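Local coordinates for protein metallocarboxypeptidase (Trypanosoma cruzi, PDB 3DWC) that probably releases single amino acids, other than proline, from the C-terminal end of peptides as a metal-dependent carboxypeptidase of the M32 family, at residues Asp172-Asn177 with Leu487-Tyr492; Tyr366-Asp371 with Glu380-Val385; Leu201-Pro206 with Thr256-Ser261; Glu184-Val189 with Gln342-Gly347. One frame throughout, in Å; residues are numbered along the deposited sequence.

Interaction 1: residues Asp172-Asn177 with Leu487-Tyr492; sequences DEIFGN and LNPEHY. With SO4 (sulfate ion), chain V.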
loop_
_atom_site.group_PDB
_atom_site.type_symbol
_atom_site.label_atom_id
_atom_site.label_comp_id
_atom_site.label_asym_id
_atom_site.label_seq_id
_atom_site.Cartn_x
_atom_site.Cartn_y
_atom_site.Cartn_z
ATOM N N ASP B 172 -30.858 9.538 24.961
ATOM C CA ASP B 172 -32.323 9.491 25.013
ATOM C C ASP B 172 -32.980 10.875 24.946
ATOM O O ASP B 172 -34.047 11.008 24.356
ATOM C CB ASP B 172 -32.823 8.796 26.298
ATOM C CG ASP B 172 -32.715 7.272 26.232
ATOM O OD1 ASP B 172 -32.909 6.626 27.285
ATOM O OD2 ASP B 172 -32.418 6.721 25.141
ATOM N N GLU B 173 -32.384 11.880 25.583
ATOM C CA GLU B 173 -32.889 13.270 25.483
ATOM C C GLU B 173 -32.725 13.848 24.084
ATOM O O GLU B 173 -33.589 14.567 23.598
ATOM C CB GLU B 173 -32.172 14.185 26.454
ATOM C CG GLU B 173 -32.483 13.948 27.946
ATOM C CD GLU B 173 -31.432 14.585 28.868
ATOM O OE1 GLU B 173 -30.504 15.251 28.339
ATOM O OE2 GLU B 173 -31.511 14.398 30.109
ATOM N N ILE B 174 -31.600 13.559 23.445
ATOM C CA ILE B 174 -31.332 14.070 22.093
ATOM C C ILE B 174 -32.311 13.453 21.087
ATOM O O ILE B 174 -32.918 14.179 20.311
ATOM C CB ILE B 174 -29.869 13.869 21.663
ATOM C CG1 ILE B 174 -28.948 14.793 22.477
ATOM C CG2 ILE B 174 -29.692 14.114 20.156
ATOM C CD1 ILE B 174 -27.461 14.443 22.322
ATOM N N PHE B 175 -32.490 12.141 21.124
ATOM C CA PHE B 175 -33.357 11.468 20.168
ATOM C C PHE B 175 -34.840 11.666 20.447
ATOM O O PHE B 175 -35.642 11.736 19.530
ATOM C CB PHE B 175 -32.980 9.999 20.046
ATOM C CG PHE B 175 -31.772 9.756 19.161
ATOM C CD1 PHE B 175 -31.843 9.983 17.801
ATOM C CD2 PHE B 175 -30.557 9.361 19.704
ATOM C CE1 PHE B 175 -30.692 9.808 16.979
ATOM C CE2 PHE B 175 -29.433 9.159 18.909
ATOM C CZ PHE B 175 -29.504 9.366 17.540
ATOM N N GLY B 176 -35.211 11.765 21.711
ATOM C CA GLY B 176 -36.564 12.197 22.096
ATOM C C GLY B 176 -36.881 13.587 21.596
ATOM O O GLY B 176 -38.022 13.858 21.183
ATOM N N ASN B 177 -35.878 14.478 21.635
ATOM C CA ASN B 177 -36.034 15.823 21.069
ATOM C C ASN B 177 -36.326 15.703 19.573
ATOM O O ASN B 177 -37.363 16.140 19.106
ATOM C CB ASN B 177 -34.814 16.684 21.305
ATOM C CG ASN B 177 -35.018 18.114 20.837
ATOM O OD1 ASN B 177 -35.072 18.403 19.646
ATOM N ND2 ASN B 177 -35.122 19.024 21.788
ATOM N N LEU B 487 -23.382 19.879 23.078
ATOM C CA LEU B 487 -24.185 19.501 21.897
ATOM C C LEU B 487 -25.658 19.747 22.140
ATOM O O LEU B 487 -26.196 19.289 23.132
ATOM C CB LEU B 487 -23.906 18.057 21.417
ATOM C CG LEU B 487 -24.563 17.553 20.113
ATOM C CD1 LEU B 487 -24.294 18.455 18.919
ATOM C CD2 LEU B 487 -24.056 16.184 19.870
ATOM N N ASN B 488 -26.261 20.543 21.246
ATOM C CA ASN B 488 -27.647 20.973 21.337
ATOM C C ASN B 488 -28.368 20.703 19.993
ATOM O O ASN B 488 -28.052 21.327 18.985
ATOM C CB ASN B 488 -27.657 22.468 21.635
ATOM C CG ASN B 488 -29.054 23.052 21.785
ATOM O OD1 ASN B 488 -30.031 22.427 21.424
ATOM N ND2 ASN B 488 -29.133 24.304 22.293
ATOM N N PRO B 489 -29.343 19.795 19.975
ATOM C CA PRO B 489 -30.014 19.500 18.699
ATOM C C PRO B 489 -30.899 20.602 18.112
ATOM O O PRO B 489 -31.404 20.426 17.014
ATOM C CB PRO B 489 -30.856 18.250 19.021
ATOM C CG PRO B 489 -31.050 18.266 20.413
ATOM C CD PRO B 489 -29.857 18.932 21.044
ATOM N N GLU B 490 -31.108 21.708 18.821
ATOM C CA GLU B 490 -31.957 22.773 18.293
ATOM C C GLU B 490 -31.388 23.410 17.035
ATOM O O GLU B 490 -32.138 23.827 16.182
ATOM C CB GLU B 490 -32.237 23.852 19.349
ATOM C CG GLU B 490 -32.955 23.345 20.586
ATOM C CD GLU B 490 -34.247 22.588 20.300
ATOM O OE1 GLU B 490 -35.099 23.082 19.514
ATOM O OE2 GLU B 490 -34.395 21.492 20.899
ATOM N N HIS B 491 -30.060 23.484 16.926
ATOM C CA HIS B 491 -29.430 23.963 15.705
ATOM C C HIS B 491 -29.752 23.115 14.462
ATOM O O HIS B 491 -30.005 23.661 13.386
ATOM C CB HIS B 491 -27.913 24.105 15.900
ATOM C CG HIS B 491 -27.535 24.931 17.086
ATOM N ND1 HIS B 491 -27.660 26.303 17.109
ATOM C CD2 HIS B 491 -27.088 24.576 18.313
ATOM C CE1 HIS B 491 -27.268 26.757 18.283
ATOM N NE2 HIS B 491 -26.928 25.729 19.037
ATOM N N TYR B 492 -29.801 21.791 14.632
ATOM C CA TYR B 492 -30.085 20.865 13.517
ATOM C C TYR B 492 -31.533 21.058 13.113
ATOM O O TYR B 492 -31.837 21.146 11.951
ATOM C CB TYR B 492 -29.829 19.431 14.012
ATOM C CG TYR B 492 -29.895 18.290 13.021
ATOM C CD1 TYR B 492 -29.427 18.410 11.702
ATOM C CD2 TYR B 492 -30.350 17.056 13.430
ATOM C CE1 TYR B 492 -29.436 17.328 10.841
ATOM C CE2 TYR B 492 -30.375 15.967 12.553
ATOM C CZ TYR B 492 -29.918 16.113 11.276
ATOM O OH TYR B 492 -29.959 15.014 10.447
HETATM S S SO4 V . -31.900 26.888 21.591
HETATM O O1 SO4 V . -32.261 28.240 22.034
HETATM O O2 SO4 V . -31.817 25.988 22.752
HETATM O O3 SO4 V . -32.988 26.382 20.751
HETATM O O4 SO4 V . -30.639 26.966 20.826
#
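Asn177 of helix 168-196 and Glu490, near the start of helix 490-501, join two helices of the largely helical M32 carboxypeptidase fold through one polar bond laid beside an apolar patch. The amide nitrogen Asn177 ND2 donates to Glu490 OE2 at 2.7 Å, meeting that oxygen nearly along its C-O axis. The bond is somewhat bent, with an N-H...O angle of 144°, and the amide and carboxylate planes stand 67° apart, so the two flat groups are far from coplanar. Asn177 reaches across because its CG is anti to the backbone N (chi1 -175°), while the Glu490 chain folds back at chi2 to bring its carboxylate round to the amide. The other amide atom, Asn177 OD1, accepts from Trp181 NE1, so both ends of the amide are held and its rotation is fixed. Pro489 supplies the apolar half: its CG lies 4.0 Å from Asn177 CG and 4.4 Å from Ile174 CG2, and Ile174 also rests on Met428 of helix 421-441. Asn488 caps the turn into helix 490-501, its OD1 accepting from Glu490 N at 2.9 Å. On the same side chain ND2 hydrogen-bonds Glu485 OE1 and also a sulfate ion, probably from the crystallisation liquor, reaching sulfate O2 at 3.2 Å in a nearly straight bond.

Interaction 2: residues Tyr366-Asp371 with Glu380-Val385; sequences YEIERD and EEVPRV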
loop_
_atom_site.group_PDB
_atom_site.type_symbol
_atom_site.label_atom_id
_atom_site.label_comp_id
_atom_site.label_asym_id
_atom_site.label_seq_id
_atom_site.Cartn_x
_atom_site.Cartn_y
_atom_site.Cartn_z
ATOM N N TYR B 366 -31.273 3.578 16.662
ATOM C CA TYR B 366 -30.923 3.859 18.045
ATOM C C TYR B 366 -31.917 3.107 18.995
ATOM O O TYR B 366 -31.520 2.317 19.866
ATOM C CB TYR B 366 -30.877 5.383 18.300
ATOM C CG TYR B 366 -30.839 5.703 19.763
ATOM C CD1 TYR B 366 -31.905 6.305 20.391
ATOM C CD2 TYR B 366 -29.742 5.318 20.547
ATOM C CE1 TYR B 366 -31.871 6.577 21.769
ATOM C CE2 TYR B 366 -29.698 5.587 21.895
ATOM C CZ TYR B 366 -30.764 6.206 22.496
ATOM O OH TYR B 366 -30.709 6.429 23.825
ATOM N N GLU B 367 -33.203 3.312 18.742
ATOM C CA GLU B 367 -34.258 2.840 19.603
ATOM C C GLU B 367 -34.278 1.319 19.726
ATOM O O GLU B 367 -34.346 0.775 20.824
ATOM C CB GLU B 367 -35.599 3.403 19.108
ATOM C CG GLU B 367 -35.655 4.895 19.357
ATOM C CD GLU B 367 -36.758 5.644 18.645
ATOM O OE1 GLU B 367 -36.786 6.893 18.813
ATOM O OE2 GLU B 367 -37.586 5.027 17.939
ATOM N N ILE B 368 -34.144 0.649 18.597
ATOM C CA ILE B 368 -34.053 -0.785 18.566
ATOM C C ILE B 368 -32.815 -1.304 19.307
ATOM O O ILE B 368 -32.946 -2.184 20.173
ATOM C CB ILE B 368 -34.087 -1.292 17.124
ATOM C CG1 ILE B 368 -35.462 -0.985 16.525
ATOM C CG2 ILE B 368 -33.791 -2.801 17.080
ATOM C CD1 ILE B 368 -35.479 -0.888 15.041
ATOM N N GLU B 369 -31.641 -0.746 19.010
ATOM C CA GLU B 369 -30.402 -1.128 19.701
ATOM C C GLU B 369 -30.516 -0.999 21.212
ATOM O O GLU B 369 -30.181 -1.914 21.970
ATOM C CB GLU B 369 -29.222 -0.276 19.197
ATOM C CG GLU B 369 -28.719 -0.695 17.837
ATOM C CD GLU B 369 -27.379 -0.102 17.498
ATOM O OE1 GLU B 369 -26.881 0.780 18.245
ATOM O OE2 GLU B 369 -26.833 -0.505 16.453
ATOM N N ARG B 370 -30.981 0.165 21.633
ATOM C CA ARG B 370 -31.261 0.442 23.039
ATOM C C ARG B 370 -32.232 -0.581 23.656
ATOM O O ARG B 370 -31.997 -1.093 24.765
ATOM C CB ARG B 370 -31.806 1.873 23.178
ATOM C CG ARG B 370 -32.032 2.348 24.613
ATOM C CD ARG B 370 -32.985 3.541 24.639
ATOM N NE ARG B 370 -34.271 3.260 23.980
ATOM C CZ ARG B 370 -35.186 4.176 23.640
ATOM N NH1 ARG B 370 -34.995 5.471 23.891
ATOM N NH2 ARG B 370 -36.312 3.797 23.050
ATOM N N ASP B 371 -33.308 -0.870 22.933
ATOM C CA ASP B 371 -34.365 -1.754 23.430
ATOM C C ASP B 371 -33.923 -3.216 23.511
ATOM O O ASP B 371 -34.390 -3.951 24.385
ATOM C CB ASP B 371 -35.621 -1.654 22.558
ATOM C CG ASP B 371 -36.461 -0.400 22.852
ATOM O OD1 ASP B 371 -36.159 0.329 23.833
ATOM O OD2 ASP B 371 -37.452 -0.172 22.104
ATOM N N GLU B 380 -36.183 -11.770 17.877
ATOM C CA GLU B 380 -37.469 -12.223 17.321
ATOM C C GLU B 380 -38.351 -11.103 16.770
ATOM O O GLU B 380 -39.001 -11.263 15.733
ATOM C CB GLU B 380 -38.292 -12.939 18.425
ATOM C CG GLU B 380 -38.000 -14.412 18.667
ATOM C CD GLU B 380 -36.703 -14.691 19.462
ATOM O OE1 GLU B 380 -36.522 -15.873 19.853
ATOM O OE2 GLU B 380 -35.873 -13.760 19.683
ATOM N N GLU B 381 -38.378 -9.987 17.496
ATOM C CA GLU B 381 -39.347 -8.921 17.299
ATOM C C GLU B 381 -38.844 -7.785 16.410
ATOM O O GLU B 381 -39.602 -6.855 16.116
ATOM C CB GLU B 381 -39.727 -8.361 18.669
ATOM C CG GLU B 381 -40.210 -9.452 19.650
ATOM C CD GLU B 381 -40.545 -8.920 21.037
ATOM O OE1 GLU B 381 -39.727 -9.112 21.959
ATOM O OE2 GLU B 381 -41.624 -8.314 21.217
ATOM N N VAL B 382 -37.579 -7.855 15.994
ATOM C CA VAL B 382 -36.946 -6.759 15.253
ATOM C C VAL B 382 -37.740 -6.349 14.010
ATOM O O VAL B 382 -38.034 -5.162 13.847
ATOM C CB VAL B 382 -35.463 -7.052 14.904
ATOM C CG1 VAL B 382 -34.900 -5.994 13.896
ATOM C CG2 VAL B 382 -34.626 -7.097 16.177
ATOM N N PRO B 383 -38.095 -7.311 13.144
ATOM C CA PRO B 383 -38.882 -6.992 11.936
ATOM C C PRO B 383 -40.183 -6.260 12.199
ATOM O O PRO B 383 -40.505 -5.290 11.501
ATOM C CB PRO B 383 -39.172 -8.371 11.339
ATOM C CG PRO B 383 -38.015 -9.200 11.796
ATOM C CD PRO B 383 -37.778 -8.754 13.198
ATOM N N ARG B 384 -40.916 -6.734 13.194
ATOM C CA ARG B 384 -42.168 -6.113 13.596
ATOM C C ARG B 384 -41.950 -4.650 13.990
ATOM O O ARG B 384 -42.624 -3.754 13.496
ATOM C CB ARG B 384 -42.777 -6.906 14.759
ATOM C CG ARG B 384 -44.265 -6.666 15.005
ATOM C CD ARG B 384 -44.521 -5.910 16.306
ATOM N NE ARG B 384 -43.807 -6.513 17.437
ATOM C CZ ARG B 384 -43.646 -5.937 18.627
ATOM N NH1 ARG B 384 -44.163 -4.740 18.880
ATOM N NH2 ARG B 384 -42.967 -6.574 19.573
ATOM N N VAL B 385 -40.981 -4.426 14.862
ATOM C CA VAL B 385 -40.686 -3.102 15.396
ATOM C C VAL B 385 -40.015 -2.193 14.344
ATOM O O VAL B 385 -40.221 -0.996 14.355
ATOM C CB VAL B 385 -39.769 -3.228 16.637
ATOM C CG1 VAL B 385 -39.360 -1.855 17.143
ATOM C CG2 VAL B 385 -40.469 -4.045 17.757
#
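A helical hairpin brings helix 358-374 against helix 382-394, two elements that follow each other closely in the chain, and the contact across it is wholly apolar. Ile368 is its centre: the CB points toward the second helix, and its two branches divide the work. CG1, which lies anti to the carbonyl carbon (chi1 -66°), meets Val385 CG1 at 4.0 Å, the two side chains running alongside each other with opposite headings. CG2 faces Val382 CG2 more loosely, at 4.5 Å. Since Val382 and Val385 are three residues apart, both lie on the same side of their helix, and the single isoleucine packs against the pair; all three residues are buried. No hydrogen bond crosses between the segments. The charged groups pair up outside this apolar contact: within 380-385, Arg384 NH2 forms a salt bridge with Glu381 OE2 at 2.7 Å, the carboxylate carbon of Glu381 lying at the edge of the guanidinium group and in its plane, while Val385 CG2 covers one guanidinium face, 3.8 Å above the plane. Glu367, one residue before Ile368, forms a salt bridge with Lys389 farther along the second helix and another with Arg179 of helix 168-196. Ile368 also touches Trp386 and Lys389 of helix 382-394, and on the far side of the second segment Pro383 packs on Phe125 of helix 125-147.

Interaction 3: residues Leu201-Pro206 with Thr256-Ser261; sequences LEPKGP and TEFVTS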
loop_
_atom_site.group_PDB
_atom_site.type_symbol
_atom_site.label_atom_id
_atom_site.label_comp_id
_atom_site.label_asym_id
_atom_site.label_seq_id
_atom_site.Cartn_x
_atom_site.Cartn_y
_atom_site.Cartn_z
ATOM N N LEU B 201 -35.561 19.563 -13.470
ATOM C CA LEU B 201 -34.911 18.942 -14.617
ATOM C C LEU B 201 -33.768 18.066 -14.095
ATOM O O LEU B 201 -32.840 18.555 -13.410
ATOM C CB LEU B 201 -34.387 20.003 -15.557
ATOM C CG LEU B 201 -35.351 21.128 -15.948
ATOM C CD1 LEU B 201 -34.637 22.183 -16.773
ATOM C CD2 LEU B 201 -36.559 20.594 -16.720
ATOM N N GLU B 202 -33.858 16.773 -14.387
ATOM C CA GLU B 202 -32.816 15.846 -14.028
ATOM C C GLU B 202 -31.623 16.002 -14.962
ATOM O O GLU B 202 -31.776 16.039 -16.188
ATOM C CB GLU B 202 -33.295 14.394 -14.102
ATOM C CG GLU B 202 -34.104 13.966 -12.901
ATOM C CD GLU B 202 -33.305 13.980 -11.634
ATOM O OE1 GLU B 202 -33.792 14.613 -10.676
ATOM O OE2 GLU B 202 -32.190 13.378 -11.588
ATOM N N PRO B 203 -30.430 16.077 -14.387
ATOM C CA PRO B 203 -29.256 16.039 -15.259
ATOM C C PRO B 203 -29.221 14.793 -16.159
ATOM O O PRO B 203 -29.449 13.673 -15.681
ATOM C CB PRO B 203 -28.104 16.045 -14.267
ATOM C CG PRO B 203 -28.683 16.775 -13.067
ATOM C CD PRO B 203 -30.055 16.228 -12.971
ATOM N N LYS B 204 -28.933 15.001 -17.443
ATOM C CA LYS B 204 -28.828 13.898 -18.415
ATOM C C LYS B 204 -27.395 13.463 -18.750
ATOM O O LYS B 204 -26.591 14.244 -19.223
ATOM C CB LYS B 204 -29.584 14.289 -19.686
ATOM C CG LYS B 204 -31.114 14.325 -19.454
ATOM C CD LYS B 204 -31.783 15.545 -20.060
ATOM C CE LYS B 204 -33.270 15.286 -20.461
ATOM N NZ LYS B 204 -33.326 14.984 -21.922
ATOM N N GLY B 205 -27.084 12.198 -18.498
ATOM C CA GLY B 205 -25.790 11.621 -18.849
ATOM C C GLY B 205 -25.681 11.180 -20.308
ATOM O O GLY B 205 -26.604 11.391 -21.094
ATOM N N PRO B 206 -24.544 10.564 -20.687
ATOM C CA PRO B 206 -23.392 10.222 -19.853
ATOM C C PRO B 206 -22.582 11.402 -19.327
ATOM O O PRO B 206 -22.522 12.475 -19.949
ATOM C CB PRO B 206 -22.521 9.332 -20.756
ATOM C CG PRO B 206 -23.093 9.453 -22.128
ATOM C CD PRO B 206 -24.417 10.080 -22.077
ATOM N N THR B 256 -23.955 7.409 -15.447
ATOM C CA THR B 256 -25.374 7.830 -15.438
ATOM C C THR B 256 -25.663 9.063 -14.589
ATOM O O THR B 256 -26.603 9.814 -14.862
ATOM C CB THR B 256 -26.319 6.653 -15.018
ATOM O OG1 THR B 256 -26.108 6.340 -13.644
ATOM C CG2 THR B 256 -26.066 5.392 -15.858
ATOM N N GLU B 257 -24.864 9.302 -13.547
ATOM C CA GLU B 257 -25.005 10.534 -12.767
ATOM C C GLU B 257 -23.717 10.921 -12.054
ATOM O O GLU B 257 -22.817 10.118 -11.962
ATOM C CB GLU B 257 -26.170 10.427 -11.772
ATOM C CG GLU B 257 -26.160 9.199 -10.826
ATOM C CD GLU B 257 -25.528 9.462 -9.443
ATOM O OE1 GLU B 257 -25.435 10.615 -8.990
ATOM O OE2 GLU B 257 -25.110 8.476 -8.797
ATOM N N PHE B 258 -23.631 12.166 -11.599
ATOM C CA PHE B 258 -22.424 12.684 -10.972
ATOM C C PHE B 258 -22.616 13.106 -9.519
ATOM O O PHE B 258 -21.663 13.295 -8.817
ATOM C CB PHE B 258 -21.881 13.902 -11.744
ATOM C CG PHE B 258 -22.825 15.043 -11.794
ATOM C CD1 PHE B 258 -22.977 15.896 -10.716
ATOM C CD2 PHE B 258 -23.581 15.271 -12.908
ATOM C CE1 PHE B 258 -23.885 16.935 -10.763
ATOM C CE2 PHE B 258 -24.467 16.295 -12.953
ATOM C CZ PHE B 258 -24.607 17.147 -11.866
ATOM N N VAL B 259 -23.852 13.286 -9.103
ATOM C CA VAL B 259 -24.147 13.894 -7.799
ATOM C C VAL B 259 -23.611 13.035 -6.669
ATOM O O VAL B 259 -22.959 13.545 -5.789
ATOM C CB VAL B 259 -25.683 14.124 -7.645
ATOM C CG1 VAL B 259 -26.074 14.523 -6.210
ATOM C CG2 VAL B 259 -26.130 15.175 -8.639
ATOM N N THR B 260 -23.871 11.732 -6.702
ATOM C CA THR B 260 -23.581 10.899 -5.544
ATOM C C THR B 260 -22.115 10.894 -5.256
ATOM O O THR B 260 -21.700 10.997 -4.125
ATOM C CB THR B 260 -24.021 9.436 -5.713
ATOM O OG1 THR B 260 -25.419 9.417 -5.962
ATOM C CG2 THR B 260 -23.808 8.699 -4.384
ATOM N N SER B 261 -21.353 10.790 -6.325
ATOM C CA SER B 261 -19.951 10.763 -6.288
ATOM C C SER B 261 -19.299 12.110 -5.962
ATOM O O SER B 261 -18.319 12.152 -5.217
ATOM C CB SER B 261 -19.468 10.251 -7.647
ATOM O OG SER B 261 -18.114 10.584 -7.795
HETATM O O HOH W 1 -28.389 9.672 -17.030
#
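The extended loop 201-206 approaches the chain leading into helix 259-276 most closely at Gly205 and Thr256, whose CA atoms lie 5.1 Å apart, yet the two backbones share no direct hydrogen bond. A water molecule spans the gap, accepting from Gly205 N at 3.2 Å and donating to Thr256 O at 2.8 Å. Beside this bridge Pro203 CB comes to 3.9 Å from Phe258 CE2, meeting the ring obliquely. Phe258 carries its CG between the backbone N and the carbonyl carbon (chi1 61°), a crowded position that swings the ring back toward the proline although its CB sets off to one side. The ring is buried among other aromatics: Phe207 meets it edge-to-face and Phe326 lies against it at about 25° between planes, while Met337 of helix 334-341 touches both Phe258 and Pro203. One residue earlier, Glu257 folds its carboxylate over the start of the helix. Its OE1 accepts from Thr260 N at 3.0 Å with an N-H...O angle of 168°, using the syn lone pair, and OE2 takes the hydroxyl hydrogen of Thr260 OG1 on the syn side, also at 3.0 Å. Both carboxylate oxygens are thus engaged by one threonine. This is a side-chain N-cap at the head of helix 259-276, the helix that farther along carries the HExxH zincin motif with the cobalt ligands His267 and His271.

Interaction 4: residues Glu184-Val189 with Gln342-Gly347; sequences ELLKEV and QRVSPG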
loop_
_atom_site.group_PDB
_atom_site.type_symbol
_atom_site.label_atom_id
_atom_site.label_comp_id
_atom_site.label_asym_id
_atom_site.label_seq_id
_atom_site.Cartn_x
_atom_site.Cartn_y
_atom_site.Cartn_z
ATOM N N GLU B 184 -43.251 14.978 11.972
ATOM C CA GLU B 184 -44.177 15.973 11.421
ATOM C C GLU B 184 -43.522 17.000 10.472
ATOM O O GLU B 184 -44.170 17.523 9.560
ATOM C CB GLU B 184 -44.952 16.668 12.527
ATOM C CG GLU B 184 -46.037 15.780 13.112
ATOM C CD GLU B 184 -47.133 15.427 12.084
ATOM O OE1 GLU B 184 -47.400 16.262 11.176
ATOM O OE2 GLU B 184 -47.739 14.330 12.208
ATOM N N LEU B 185 -42.246 17.263 10.657
ATOM C CA LEU B 185 -41.547 18.196 9.770
ATOM C C LEU B 185 -41.454 17.572 8.394
ATOM O O LEU B 185 -41.635 18.267 7.396
ATOM C CB LEU B 185 -40.156 18.516 10.290
ATOM C CG LEU B 185 -39.276 19.444 9.418
ATOM C CD1 LEU B 185 -40.033 20.708 9.110
ATOM C CD2 LEU B 185 -37.980 19.776 10.099
ATOM N N LEU B 186 -41.156 16.271 8.357
ATOM C CA LEU B 186 -41.045 15.558 7.102
ATOM C C LEU B 186 -42.386 15.646 6.336
ATOM O O LEU B 186 -42.427 16.009 5.144
ATOM C CB LEU B 186 -40.600 14.109 7.326
ATOM C CG LEU B 186 -40.678 13.195 6.090
ATOM C CD1 LEU B 186 -39.918 13.794 4.848
ATOM C CD2 LEU B 186 -40.135 11.808 6.417
ATOM N N LYS B 187 -43.471 15.356 7.039
ATOM C CA LYS B 187 -44.794 15.367 6.448
ATOM C C LYS B 187 -45.163 16.748 5.953
ATOM O O LYS B 187 -45.761 16.874 4.903
ATOM C CB LYS B 187 -45.826 14.902 7.448
ATOM C CG LYS B 187 -45.738 13.449 7.909
ATOM C CD LYS B 187 -47.093 13.044 8.514
ATOM C CE LYS B 187 -47.102 11.801 9.462
ATOM N NZ LYS B 187 -45.833 10.983 9.602
ATOM N N GLU B 188 -44.797 17.784 6.702
ATOM C CA GLU B 188 -45.062 19.158 6.302
ATOM C C GLU B 188 -44.299 19.531 5.027
ATOM O O GLU B 188 -44.833 20.187 4.151
ATOM C CB GLU B 188 -44.643 20.113 7.409
ATOM C CG GLU B 188 -44.968 21.566 7.099
ATOM C CD GLU B 188 -44.683 22.519 8.237
ATOM O OE1 GLU B 188 -45.345 23.576 8.262
ATOM O OE2 GLU B 188 -43.825 22.230 9.102
ATOM N N VAL B 189 -43.045 19.099 4.957
ATOM C CA VAL B 189 -42.170 19.393 3.820
ATOM C C VAL B 189 -42.695 18.701 2.577
ATOM O O VAL B 189 -42.832 19.338 1.543
ATOM C CB VAL B 189 -40.729 19.001 4.115
ATOM C CG1 VAL B 189 -39.855 19.119 2.852
ATOM C CG2 VAL B 189 -40.191 19.900 5.208
ATOM N N GLN B 342 -31.514 19.075 -3.084
ATOM C CA GLN B 342 -32.313 19.200 -1.831
ATOM C C GLN B 342 -33.637 18.459 -1.919
ATOM O O GLN B 342 -34.523 18.654 -1.105
ATOM C CB GLN B 342 -32.604 20.656 -1.478
ATOM C CG GLN B 342 -31.352 21.424 -1.030
ATOM C CD GLN B 342 -31.639 22.845 -0.613
ATOM O OE1 GLN B 342 -32.791 23.260 -0.490
ATOM N NE2 GLN B 342 -30.578 23.598 -0.346
ATOM N N ARG B 343 -33.781 17.618 -2.932
ATOM C CA ARG B 343 -35.048 16.904 -3.139
ATOM C C ARG B 343 -35.324 15.977 -1.966
ATOM O O ARG B 343 -34.416 15.316 -1.492
ATOM C CB ARG B 343 -34.991 16.071 -4.415
ATOM C CG ARG B 343 -36.381 15.589 -4.835
ATOM C CD ARG B 343 -36.273 14.411 -5.759
ATOM N NE ARG B 343 -36.592 14.738 -7.143
ATOM C CZ ARG B 343 -35.722 14.819 -8.155
ATOM N NH1 ARG B 343 -34.392 14.637 -7.984
ATOM N NH2 ARG B 343 -36.204 15.091 -9.364
ATOM N N VAL B 344 -36.566 15.978 -1.501
ATOM C CA VAL B 344 -36.991 15.174 -0.365
ATOM C C VAL B 344 -37.896 14.064 -0.868
ATOM O O VAL B 344 -38.950 14.326 -1.455
ATOM C CB VAL B 344 -37.674 16.029 0.732
ATOM C CG1 VAL B 344 -38.256 15.141 1.807
ATOM C CG2 VAL B 344 -36.643 16.995 1.344
ATOM N N SER B 345 -37.454 12.829 -0.650
ATOM C CA SER B 345 -38.187 11.645 -1.098
ATOM C C SER B 345 -37.907 10.459 -0.185
ATOM O O SER B 345 -36.886 9.795 -0.316
ATOM C CB SER B 345 -37.804 11.267 -2.522
ATOM O OG SER B 345 -38.794 10.377 -2.988
ATOM N N PRO B 346 -38.805 10.203 0.771
ATOM C CA PRO B 346 -38.567 9.117 1.711
ATOM C C PRO B 346 -38.476 7.776 1.025
ATOM O O PRO B 346 -39.132 7.553 0.041
ATOM C CB PRO B 346 -39.785 9.163 2.606
ATOM C CG PRO B 346 -40.251 10.537 2.495
ATOM C CD PRO B 346 -40.043 10.913 1.078
ATOM N N GLY B 347 -37.633 6.914 1.557
ATOM C CA GLY B 347 -37.445 5.583 1.033
ATOM C C GLY B 347 -37.022 4.628 2.145
ATOM O O GLY B 347 -36.979 4.978 3.312
#
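This is a buried apolar contact between helix 168-196 and the extended loop that follows helix 334-341. Leu186 fits one methyl between two residues of the loop: its CD1 lies 3.7 Å from Val344 CG1 and 4.0 Å from Pro346 CG, while CD2 also reaches the proline, at 4.1 Å from Pro346 CG. With CG anti to the backbone N (chi1 170°), the leucine extends from the flank of the helix toward the loop. One helical turn on, Val189 CG1 meets Val344 CG2 at 4.1 Å, the two valines crossing at about a right angle. In this mostly helical M32 fold the loop runs on toward helix 358-374, and its valine and proline both face helix 168-196 while Ser345 between them turns its CB away. Tyr500 of helix 490-501 packs on both Val189 and Val344, and Cys357 touches Leu186 and Pro346. Ser345 N hydrogen-bonds Asp354 OD1, which ties the loop to its own later part.

In the fold
Helix 168-196 serves both interaction 1 and interaction 4, whose centres are 19 Å apart, and helix 490-501 takes part at both places. Interactions 2 and 4 are buried and purely apolar across their segments, whereas interaction 1 is partly buried and adds a polar bond. Interaction 3, in the more exposed loop region, relies on a bridging water as well as a proline-phenylalanine contact. Two links join neighbours: Asp172 of interaction 1 forms a salt bridge with Arg370 of interaction 2, beside the stacked rings of Phe175 and Tyr366, and Glu202 of interaction 3 does so with Arg343 of interaction 4. Interactions 2, 3 and 4 all nest within the chain loop closed by interaction 1.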